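Local coordinates for aminopeptidase (Aneurinibacillus sp. AM-1, PDB 5IB9), which probably removes amino-terminal residues from peptides as a zinc-dependent aminopeptidase of family M28 that also carries a protease-associated domain, at residues I223-H228 against F298-V303; S227-V232 against F266-A271; R322-G327 against P357-I362. One frame throughout, in Å; residues are numbered along the deposited sequence.

Interaction 1: residues I223-H228 against F298-V303; sequences IIIGSH and FQLDMV. With ZN (zinc ion), chain C; BES (2-(3-amino-2-hydroxy-4-phenyl-butyrylamino)-4-methyl-pentanoic acid), chain H.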
# COMPACT_ATOMS: atom_id res chain seq x y z
N ILE A 223 -15.91 6.72 16.14
CA ILE A 223 -16.70 5.66 15.49
C ILE A 223 -16.65 5.96 13.98
O ILE A 223 -16.80 7.07 13.56
CB ILE A 223 -18.16 5.68 15.95
CG1 ILE A 223 -18.12 5.17 17.35
CG2 ILE A 223 -18.88 4.65 15.10
CD1 ILE A 223 -19.51 5.22 18.08
N ILE A 224 -16.41 4.88 13.20
CA ILE A 224 -16.46 4.89 11.67
C ILE A 224 -17.73 4.23 11.22
O ILE A 224 -18.13 3.16 11.77
CB ILE A 224 -15.25 4.20 11.12
CG1 ILE A 224 -13.95 4.92 11.59
CG2 ILE A 224 -15.30 4.20 9.65
CD1 ILE A 224 -12.65 4.18 11.18
N ILE A 225 -18.44 4.96 10.33
CA ILE A 225 -19.65 4.33 9.63
C ILE A 225 -19.24 4.32 8.20
O ILE A 225 -19.00 5.41 7.61
CB ILE A 225 -20.88 5.20 9.89
CG1 ILE A 225 -21.20 5.42 11.41
CG2 ILE A 225 -22.11 4.58 9.21
CD1 ILE A 225 -20.48 6.68 11.99
N GLY A 226 -19.23 3.14 7.62
CA GLY A 226 -18.72 2.98 6.23
C GLY A 226 -19.74 2.27 5.30
O GLY A 226 -20.65 1.57 5.74
N SER A 227 -19.43 2.41 4.02
CA SER A 227 -20.12 1.71 2.90
C SER A 227 -19.18 1.83 1.76
O SER A 227 -18.14 2.49 1.84
CB SER A 227 -21.51 2.35 2.58
OG SER A 227 -21.29 3.78 2.40
N HIS A 228 -19.47 1.17 0.64
CA HIS A 228 -18.65 1.32 -0.59
C HIS A 228 -19.47 1.84 -1.75
O HIS A 228 -20.67 1.52 -1.88
CB HIS A 228 -17.91 -0.02 -0.99
CG HIS A 228 -18.82 -1.17 -1.44
ND1 HIS A 228 -19.08 -1.40 -2.79
CD2 HIS A 228 -19.32 -2.19 -0.74
CE1 HIS A 228 -19.83 -2.53 -2.85
NE2 HIS A 228 -20.00 -3.00 -1.63
N PHE A 298 -18.79 0.45 11.91
CA PHE A 298 -20.09 -0.08 11.36
C PHE A 298 -20.01 -0.06 9.87
O PHE A 298 -19.91 0.98 9.27
CB PHE A 298 -21.25 0.77 11.81
CG PHE A 298 -21.50 0.79 13.30
CD1 PHE A 298 -22.70 0.19 13.79
CD2 PHE A 298 -20.63 1.40 14.21
CE1 PHE A 298 -22.97 0.22 15.14
CE2 PHE A 298 -20.92 1.41 15.60
CZ PHE A 298 -22.08 0.83 16.05
N GLN A 299 -20.03 -1.22 9.22
CA GLN A 299 -20.05 -1.33 7.75
C GLN A 299 -21.45 -1.64 7.19
O GLN A 299 -22.12 -2.54 7.72
CB GLN A 299 -19.07 -2.42 7.31
CG GLN A 299 -19.17 -2.71 5.79
CD GLN A 299 -18.61 -1.57 4.90
OE1 GLN A 299 -18.12 -0.58 5.36
NE2 GLN A 299 -18.60 -1.76 3.59
N LEU A 300 -21.93 -0.79 6.29
CA LEU A 300 -23.33 -0.98 5.74
C LEU A 300 -23.15 -1.43 4.29
O LEU A 300 -22.64 -0.70 3.44
CB LEU A 300 -23.99 0.42 5.76
CG LEU A 300 -24.16 1.08 7.15
CD1 LEU A 300 -24.42 2.51 6.94
CD2 LEU A 300 -25.55 0.50 7.62
N ASP A 301 -23.54 -2.68 4.05
CA ASP A 301 -23.41 -3.24 2.63
C ASP A 301 -24.63 -4.14 2.43
O ASP A 301 -24.75 -5.15 3.14
CB ASP A 301 -22.14 -4.02 2.60
CG ASP A 301 -21.61 -4.32 1.15
OD1 ASP A 301 -22.36 -4.06 0.20
OD2 ASP A 301 -20.43 -4.67 0.91
N MET A 302 -25.42 -3.78 1.43
CA MET A 302 -26.67 -4.44 1.08
C MET A 302 -27.71 -4.38 2.16
O MET A 302 -27.95 -5.34 2.83
CB MET A 302 -26.36 -5.86 0.61
CG MET A 302 -25.61 -5.80 -0.61
SD MET A 302 -24.94 -7.36 -1.28
CE MET A 302 -26.42 -8.35 -1.41
N VAL A 303 -28.32 -3.21 2.29
CA VAL A 303 -29.19 -2.94 3.41
C VAL A 303 -30.55 -2.35 3.00
O VAL A 303 -31.25 -1.72 3.79
CB VAL A 303 -28.55 -1.94 4.43
CG1 VAL A 303 -27.36 -2.65 5.14
CG2 VAL A 303 -28.02 -0.61 3.72
ZN ZN C . -21.05 -4.70 -1.31
N2 BES H . -21.59 -7.06 -0.44
C1 BES H . -20.60 -8.01 -0.94
C6 BES H . -20.27 -8.99 0.18
C7 BES H . -21.33 -10.00 0.60
C8 BES H . -22.19 -10.65 -0.33
C12 BES H . -21.43 -10.33 1.97
C9 BES H . -23.12 -11.60 0.12
C11 BES H . -22.37 -11.29 2.43
C10 BES H . -23.22 -11.91 1.50
C2 BES H . -19.35 -7.25 -1.41
O2 BES H . -19.93 -6.20 -2.18
C3 BES H . -18.62 -8.21 -2.29
O3 BES H . -19.15 -8.54 -3.34
N1 BES H . -17.50 -8.69 -1.85
C4 BES H . -16.80 -9.69 -2.65
C13 BES H . -15.56 -10.00 -1.82
C14 BES H . -14.62 -8.81 -1.64
C15 BES H . -13.42 -9.39 -0.90
C16 BES H . -14.22 -8.08 -2.93
C5 BES H . -17.53 -11.02 -2.75
O1 BES H . -17.20 -11.84 -3.66
O4 BES H . -18.43 -11.34 -1.95
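His228 and Asp301 meet at a zinc ion with their flat groups steeply turned, the imidazole and carboxylate planes 76° apart. NE2 of His228 binds the metal at 2.0 Å, while Asp301 grips it with both oxygens, OD1 at 2.1 Å and OD2 at 2.3 Å; OD2 also lies in the plane of the imidazole at its edge. Asp240 and the inhibitor's N2 and O2 complete the site. Behind it, Gly226 N donates to Phe298 O at 2.8 Å and Gly226 O accepts from Leu300 N, the parallel pairing that holds the two strands in register. Ile225 CG2 and Leu300 CD1 lie side by side at 3.8 Å, and Ile223 CG2 approaches the Phe298 ring obliquely. Gln299, bent at its second torsion (chi2 71°), folds back over the Gly226 backbone and its NE2 is hydrogen-bonded to Ser346 OG, which also bonds Asp301 OD2. A leucine in place of Gln299 would probably leave Ser346 without that partner, and Asp301 less firmly positioned. Zinc ligands at the C-terminal ends of neighbouring parallel strands are characteristic of the M28 exopeptidase catalytic domain.

Interaction 2: residues S227-V232 against F266-A271; sequences SHHDSV and FITFGA. With ZN (zinc ion), chain C.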
# COMPACT_ATOMS: atom_id res chain seq x y z
N SER A 227 -19.43 2.41 4.02
CA SER A 227 -20.12 1.71 2.90
C SER A 227 -19.18 1.83 1.76
O SER A 227 -18.14 2.49 1.84
CB SER A 227 -21.51 2.35 2.58
OG SER A 227 -21.29 3.78 2.40
N HIS A 228 -19.47 1.17 0.64
CA HIS A 228 -18.65 1.32 -0.59
C HIS A 228 -19.47 1.84 -1.75
O HIS A 228 -20.67 1.52 -1.88
CB HIS A 228 -17.91 -0.02 -0.99
CG HIS A 228 -18.82 -1.17 -1.44
ND1 HIS A 228 -19.08 -1.40 -2.79
CD2 HIS A 228 -19.32 -2.19 -0.74
CE1 HIS A 228 -19.83 -2.53 -2.85
NE2 HIS A 228 -20.00 -3.00 -1.63
N HIS A 229 -18.82 2.68 -2.55
CA HIS A 229 -19.54 3.35 -3.65
C HIS A 229 -19.33 2.81 -5.04
O HIS A 229 -19.96 3.32 -5.93
CB HIS A 229 -19.27 4.90 -3.61
CG HIS A 229 -17.82 5.28 -3.56
ND1 HIS A 229 -16.80 4.94 -4.42
CD2 HIS A 229 -17.26 6.01 -2.57
CE1 HIS A 229 -15.64 5.47 -3.96
NE2 HIS A 229 -15.94 6.15 -2.86
N ASP A 230 -18.55 1.75 -5.14
CA ASP A 230 -18.40 1.07 -6.46
C ASP A 230 -19.33 -0.15 -6.52
O ASP A 230 -19.82 -0.65 -5.50
CB ASP A 230 -16.97 0.59 -6.64
CG ASP A 230 -16.51 -0.46 -5.65
OD1 ASP A 230 -16.74 -0.34 -4.40
OD2 ASP A 230 -15.91 -1.46 -6.11
N SER A 231 -19.55 -0.53 -7.81
CA SER A 231 -20.33 -1.78 -8.01
C SER A 231 -19.62 -2.62 -9.04
O SER A 231 -18.64 -2.20 -9.62
CB SER A 231 -21.78 -1.48 -8.46
OG SER A 231 -21.77 -0.93 -9.77
N VAL A 232 -20.04 -3.89 -9.15
CA VAL A 232 -19.37 -4.74 -10.20
C VAL A 232 -19.83 -4.38 -11.62
O VAL A 232 -20.88 -3.74 -11.81
CB VAL A 232 -19.66 -6.23 -9.92
CG1 VAL A 232 -19.05 -6.62 -8.54
CG2 VAL A 232 -21.14 -6.62 -10.05
N PHE A 266 -17.77 9.38 8.65
CA PHE A 266 -18.68 8.73 7.66
C PHE A 266 -17.90 8.60 6.39
O PHE A 266 -17.36 9.58 5.85
CB PHE A 266 -19.92 9.63 7.45
CG PHE A 266 -20.77 9.84 8.68
CD1 PHE A 266 -21.78 8.95 8.95
CD2 PHE A 266 -20.47 10.88 9.53
CE1 PHE A 266 -22.56 9.05 10.08
CE2 PHE A 266 -21.32 11.10 10.66
CZ PHE A 266 -22.33 10.17 10.93
N ILE A 267 -17.77 7.33 5.92
CA ILE A 267 -16.83 7.11 4.84
C ILE A 267 -17.50 6.25 3.74
O ILE A 267 -18.17 5.23 4.06
CB ILE A 267 -15.52 6.36 5.33
CG1 ILE A 267 -14.94 7.09 6.52
CG2 ILE A 267 -14.56 6.23 4.13
CD1 ILE A 267 -13.67 6.39 7.01
N THR A 268 -17.28 6.68 2.48
CA THR A 268 -17.61 5.74 1.42
C THR A 268 -16.34 5.31 0.75
O THR A 268 -15.49 6.11 0.38
CB THR A 268 -18.67 6.34 0.40
OG1 THR A 268 -18.12 7.46 -0.32
CG2 THR A 268 -19.87 6.73 1.22
N PHE A 269 -16.17 3.98 0.63
CA PHE A 269 -14.89 3.44 0.13
C PHE A 269 -14.95 3.12 -1.34
O PHE A 269 -15.98 2.63 -1.81
CB PHE A 269 -14.57 2.18 0.88
CG PHE A 269 -14.44 2.29 2.36
CD1 PHE A 269 -13.32 2.95 2.93
CD2 PHE A 269 -15.36 1.76 3.23
CE1 PHE A 269 -13.17 3.07 4.32
CE2 PHE A 269 -15.23 1.86 4.63
CZ PHE A 269 -14.14 2.51 5.14
N GLY A 270 -13.82 3.33 -2.03
CA GLY A 270 -13.75 2.90 -3.44
C GLY A 270 -13.18 1.51 -3.54
O GLY A 270 -12.59 0.96 -2.63
N ALA A 271 -13.39 0.93 -4.73
CA ALA A 271 -12.69 -0.34 -5.12
C ALA A 271 -12.91 -1.41 -4.15
O ALA A 271 -12.08 -2.24 -3.91
CB ALA A 271 -11.17 -0.08 -5.46
ZN ZN C . -21.05 -4.70 -1.31
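The imidazole of His229 receives the carbonyl oxygen of Phe269 on one face, 3.4 Å above the plane and over the ring centre, while the Thr268 side chain crosses that of His229 at about a right angle. The same oxygen accepts the backbone N-H of His229 at 2.9 Å, so one carbonyl meets both the main chain and the ring of this residue. With CG set between the backbone N and the carbonyl carbon (chi1 52°), the ring folds back toward residues 268-270. Phe269 has CG2 of Ile267 over one face, offset toward the rim, and its CD2 lies 3.2 Å from Ser227 O. That oxygen takes the Phe269 N-H at 2.8 Å, and Ser227 N donates to Ile267 O at 3.1 Å, so parallel pairing runs to the strand ends. Beyond them, the Asp230 carboxylate lies against Ala271, CG to N 3.5 Å. Its OD1 and OD2 accept the backbone N-H groups of Glu272 and Glu273. His228 ND1 is shared weakly between Asp230 OD1 and the backbone O of Asp230. Since NE2 of that ring binds zinc, Asp230 is a second-shell residue, and its two oxygens together probably help to fix the imidazole's rotation.

Interaction 3: residues R322-G327 against P357-I362; sequences RVTDLG and PAALFI. With BES (2-(3-amino-2-hydroxy-4-phenyl-butyrylamino)-4-methyl-pentanoic acid), chain H.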
# COMPACT_ATOMS: atom_id res chain seq x y z
N ARG A 322 -17.89 -4.78 20.47
CA ARG A 322 -18.66 -3.62 20.89
C ARG A 322 -19.68 -3.18 19.82
O ARG A 322 -20.73 -2.73 20.14
CB ARG A 322 -17.72 -2.49 21.25
CG ARG A 322 -18.46 -1.17 21.73
CD ARG A 322 -17.55 -0.02 22.02
NE ARG A 322 -16.64 -0.32 23.11
CZ ARG A 322 -15.37 -0.56 22.96
NH1 ARG A 322 -14.80 -0.55 21.79
NH2 ARG A 322 -14.69 -0.84 24.01
N VAL A 323 -19.32 -3.37 18.56
CA VAL A 323 -20.28 -2.92 17.51
C VAL A 323 -21.51 -3.86 17.54
O VAL A 323 -22.66 -3.40 17.38
CB VAL A 323 -19.59 -2.97 16.13
CG1 VAL A 323 -20.60 -2.68 14.97
CG2 VAL A 323 -18.53 -1.91 16.05
N THR A 324 -21.31 -5.17 17.62
CA THR A 324 -22.48 -6.06 17.66
C THR A 324 -23.24 -5.85 18.97
O THR A 324 -24.51 -5.98 18.97
CB THR A 324 -22.22 -7.55 17.44
OG1 THR A 324 -21.40 -8.04 18.54
CG2 THR A 324 -21.51 -7.74 16.11
N ASP A 325 -22.57 -5.50 20.08
CA ASP A 325 -23.33 -5.20 21.31
C ASP A 325 -24.24 -3.99 21.14
O ASP A 325 -25.39 -3.96 21.63
CB ASP A 325 -22.36 -4.97 22.49
CG ASP A 325 -21.68 -6.19 22.96
OD1 ASP A 325 -22.10 -7.31 22.70
OD2 ASP A 325 -20.66 -6.01 23.69
N LEU A 326 -23.72 -2.93 20.46
CA LEU A 326 -24.51 -1.69 20.30
C LEU A 326 -25.66 -1.97 19.28
O LEU A 326 -26.75 -1.48 19.51
CB LEU A 326 -23.64 -0.55 19.75
CG LEU A 326 -22.72 0.07 20.82
CD1 LEU A 326 -21.57 0.89 20.08
CD2 LEU A 326 -23.49 0.86 21.96
N GLY A 327 -25.37 -2.77 18.21
CA GLY A 327 -26.40 -3.08 17.20
C GLY A 327 -27.48 -3.92 17.88
O GLY A 327 -28.69 -3.61 17.65
N PRO A 357 -12.90 -3.07 16.80
CA PRO A 357 -14.20 -3.81 16.75
C PRO A 357 -15.01 -3.45 15.49
O PRO A 357 -15.17 -2.25 15.25
CB PRO A 357 -14.93 -3.37 18.06
CG PRO A 357 -13.83 -2.80 19.01
CD PRO A 357 -12.81 -2.17 17.97
N ALA A 358 -15.52 -4.36 14.69
CA ALA A 358 -16.09 -3.97 13.41
C ALA A 358 -17.16 -4.98 13.12
O ALA A 358 -17.01 -6.19 13.51
CB ALA A 358 -14.99 -4.00 12.27
N ALA A 359 -18.24 -4.59 12.43
CA ALA A 359 -19.22 -5.56 11.99
C ALA A 359 -19.88 -5.03 10.74
O ALA A 359 -20.07 -3.76 10.61
CB ALA A 359 -20.33 -5.69 13.11
N LEU A 360 -20.33 -5.95 9.92
CA LEU A 360 -21.13 -5.70 8.69
C LEU A 360 -22.57 -5.88 9.04
O LEU A 360 -23.00 -6.92 9.64
CB LEU A 360 -20.66 -6.70 7.66
CG LEU A 360 -21.63 -6.84 6.49
CD1 LEU A 360 -21.81 -5.53 5.63
CD2 LEU A 360 -21.13 -8.02 5.52
N PHE A 361 -23.35 -4.91 8.64
CA PHE A 361 -24.87 -4.95 8.68
C PHE A 361 -25.40 -5.17 7.28
O PHE A 361 -25.03 -4.41 6.38
CB PHE A 361 -25.45 -3.62 9.26
CG PHE A 361 -25.07 -3.41 10.71
CD1 PHE A 361 -26.02 -3.62 11.69
CD2 PHE A 361 -23.78 -3.06 11.11
CE1 PHE A 361 -25.73 -3.48 13.07
CE2 PHE A 361 -23.47 -2.92 12.51
CZ PHE A 361 -24.43 -3.16 13.47
N ILE A 362 -26.17 -6.26 7.10
CA ILE A 362 -26.60 -6.73 5.74
C ILE A 362 -27.84 -7.55 5.95
O ILE A 362 -28.06 -8.10 7.06
CB ILE A 362 -25.50 -7.61 5.16
CG1 ILE A 362 -25.89 -8.09 3.74
CG2 ILE A 362 -25.07 -8.76 6.09
CD1 ILE A 362 -24.62 -8.58 2.93
N2 BES H . -21.59 -7.06 -0.44
C1 BES H . -20.60 -8.01 -0.94
C6 BES H . -20.27 -8.99 0.18
C7 BES H . -21.33 -10.00 0.60
C8 BES H . -22.19 -10.65 -0.33
C12 BES H . -21.43 -10.33 1.97
C9 BES H . -23.12 -11.60 0.12
C11 BES H . -22.37 -11.29 2.43
C10 BES H . -23.22 -11.91 1.50
C2 BES H . -19.35 -7.25 -1.41
O2 BES H . -19.93 -6.20 -2.18
C3 BES H . -18.62 -8.21 -2.29
O3 BES H . -19.15 -8.54 -3.34
N1 BES H . -17.50 -8.69 -1.85
C4 BES H . -16.80 -9.69 -2.65
C13 BES H . -15.56 -10.00 -1.82
C14 BES H . -14.62 -8.81 -1.64
C15 BES H . -13.42 -9.39 -0.90
C16 BES H . -14.22 -8.08 -2.93
C5 BES H . -17.53 -11.02 -2.75
O1 BES H . -17.20 -11.84 -3.66
O4 BES H . -18.43 -11.34 -1.95
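Val323 is the main bump on the helix, and its two methyls reach different parts of the strand. CG1, anti to the backbone N (chi1 173°), enters the angle between the Ala359 methyl and the Phe361 ring: it is 3.5 Å from Ala359 CB and 3.8 Å from Phe361 CE2. CG2 points instead to the start of the strand, 3.5 Å from the carbonyl oxygen of Pro357. CG2 of Thr324 rests on the Ala359 methyl from a neighbouring position, 3.8 Å from its CB.

Phe361 supplies the bump in the other direction. Its ring meets Val323 with the edge, CG1 lying near the ring plane, and the two side chains cross obliquely. The rim then runs on to the helix backbone at Gly327, whose CA is 4.2 Å from Phe361 CE1. A side chain at that glycine would run into CE1, so its absence makes the hollow that receives the ring. At the other end, Arg322 extends alongside Pro357, the two pointing the same way, and its NH1 passes 3.7 Å from the proline CG before bonding to Ile295 O.

No hydrogen bond joins the two segments, so the fit rests on shape. The short segment axes run 45° apart and approach to 7.3 Å, a closeness that the small residues Ala359 and Gly327 probably permit. Asn321, just before the helix segment, adds a polar tie through its ND2 to Ala358 O. On the same strand Ile362 touches the inhibitor's phenyl ring, CD1 to C11 3.6 Å, joining the helix packing to the pocket. Helix 322-334 thus packs on strand 358-364 while Val323 and Leu326 also touch Phe298 of strand 294-300; Thr324 reaches strand 310-315, and helix 382-400 meets both Leu326 and Phe361.

How the interactions relate
Interactions 1 and 2 share Ser227 and His228 on strand 222-228, which lies between strands 263-269 and 294-300; their centres are 9 Å apart. Interaction 3, its centre 10 Å from that of interaction 1, continues the order to strand 358-364: Gln299 N and O lie 2.9 and 2.8 Å from Ala359 O and Phe361 N, both probable hydrogen bonds. Interactions 2 and 3 do not touch, their centres being 18 Å apart. Along the chain, interaction 3 follows the other two, and all belong to the M28 peptidase domain. His228 at the end of its strand, Asp301 just beyond the next and Ile362 on strand 358-364 thus converge on one active site, while helix 322-334 packs against strand 358-364 through Val323.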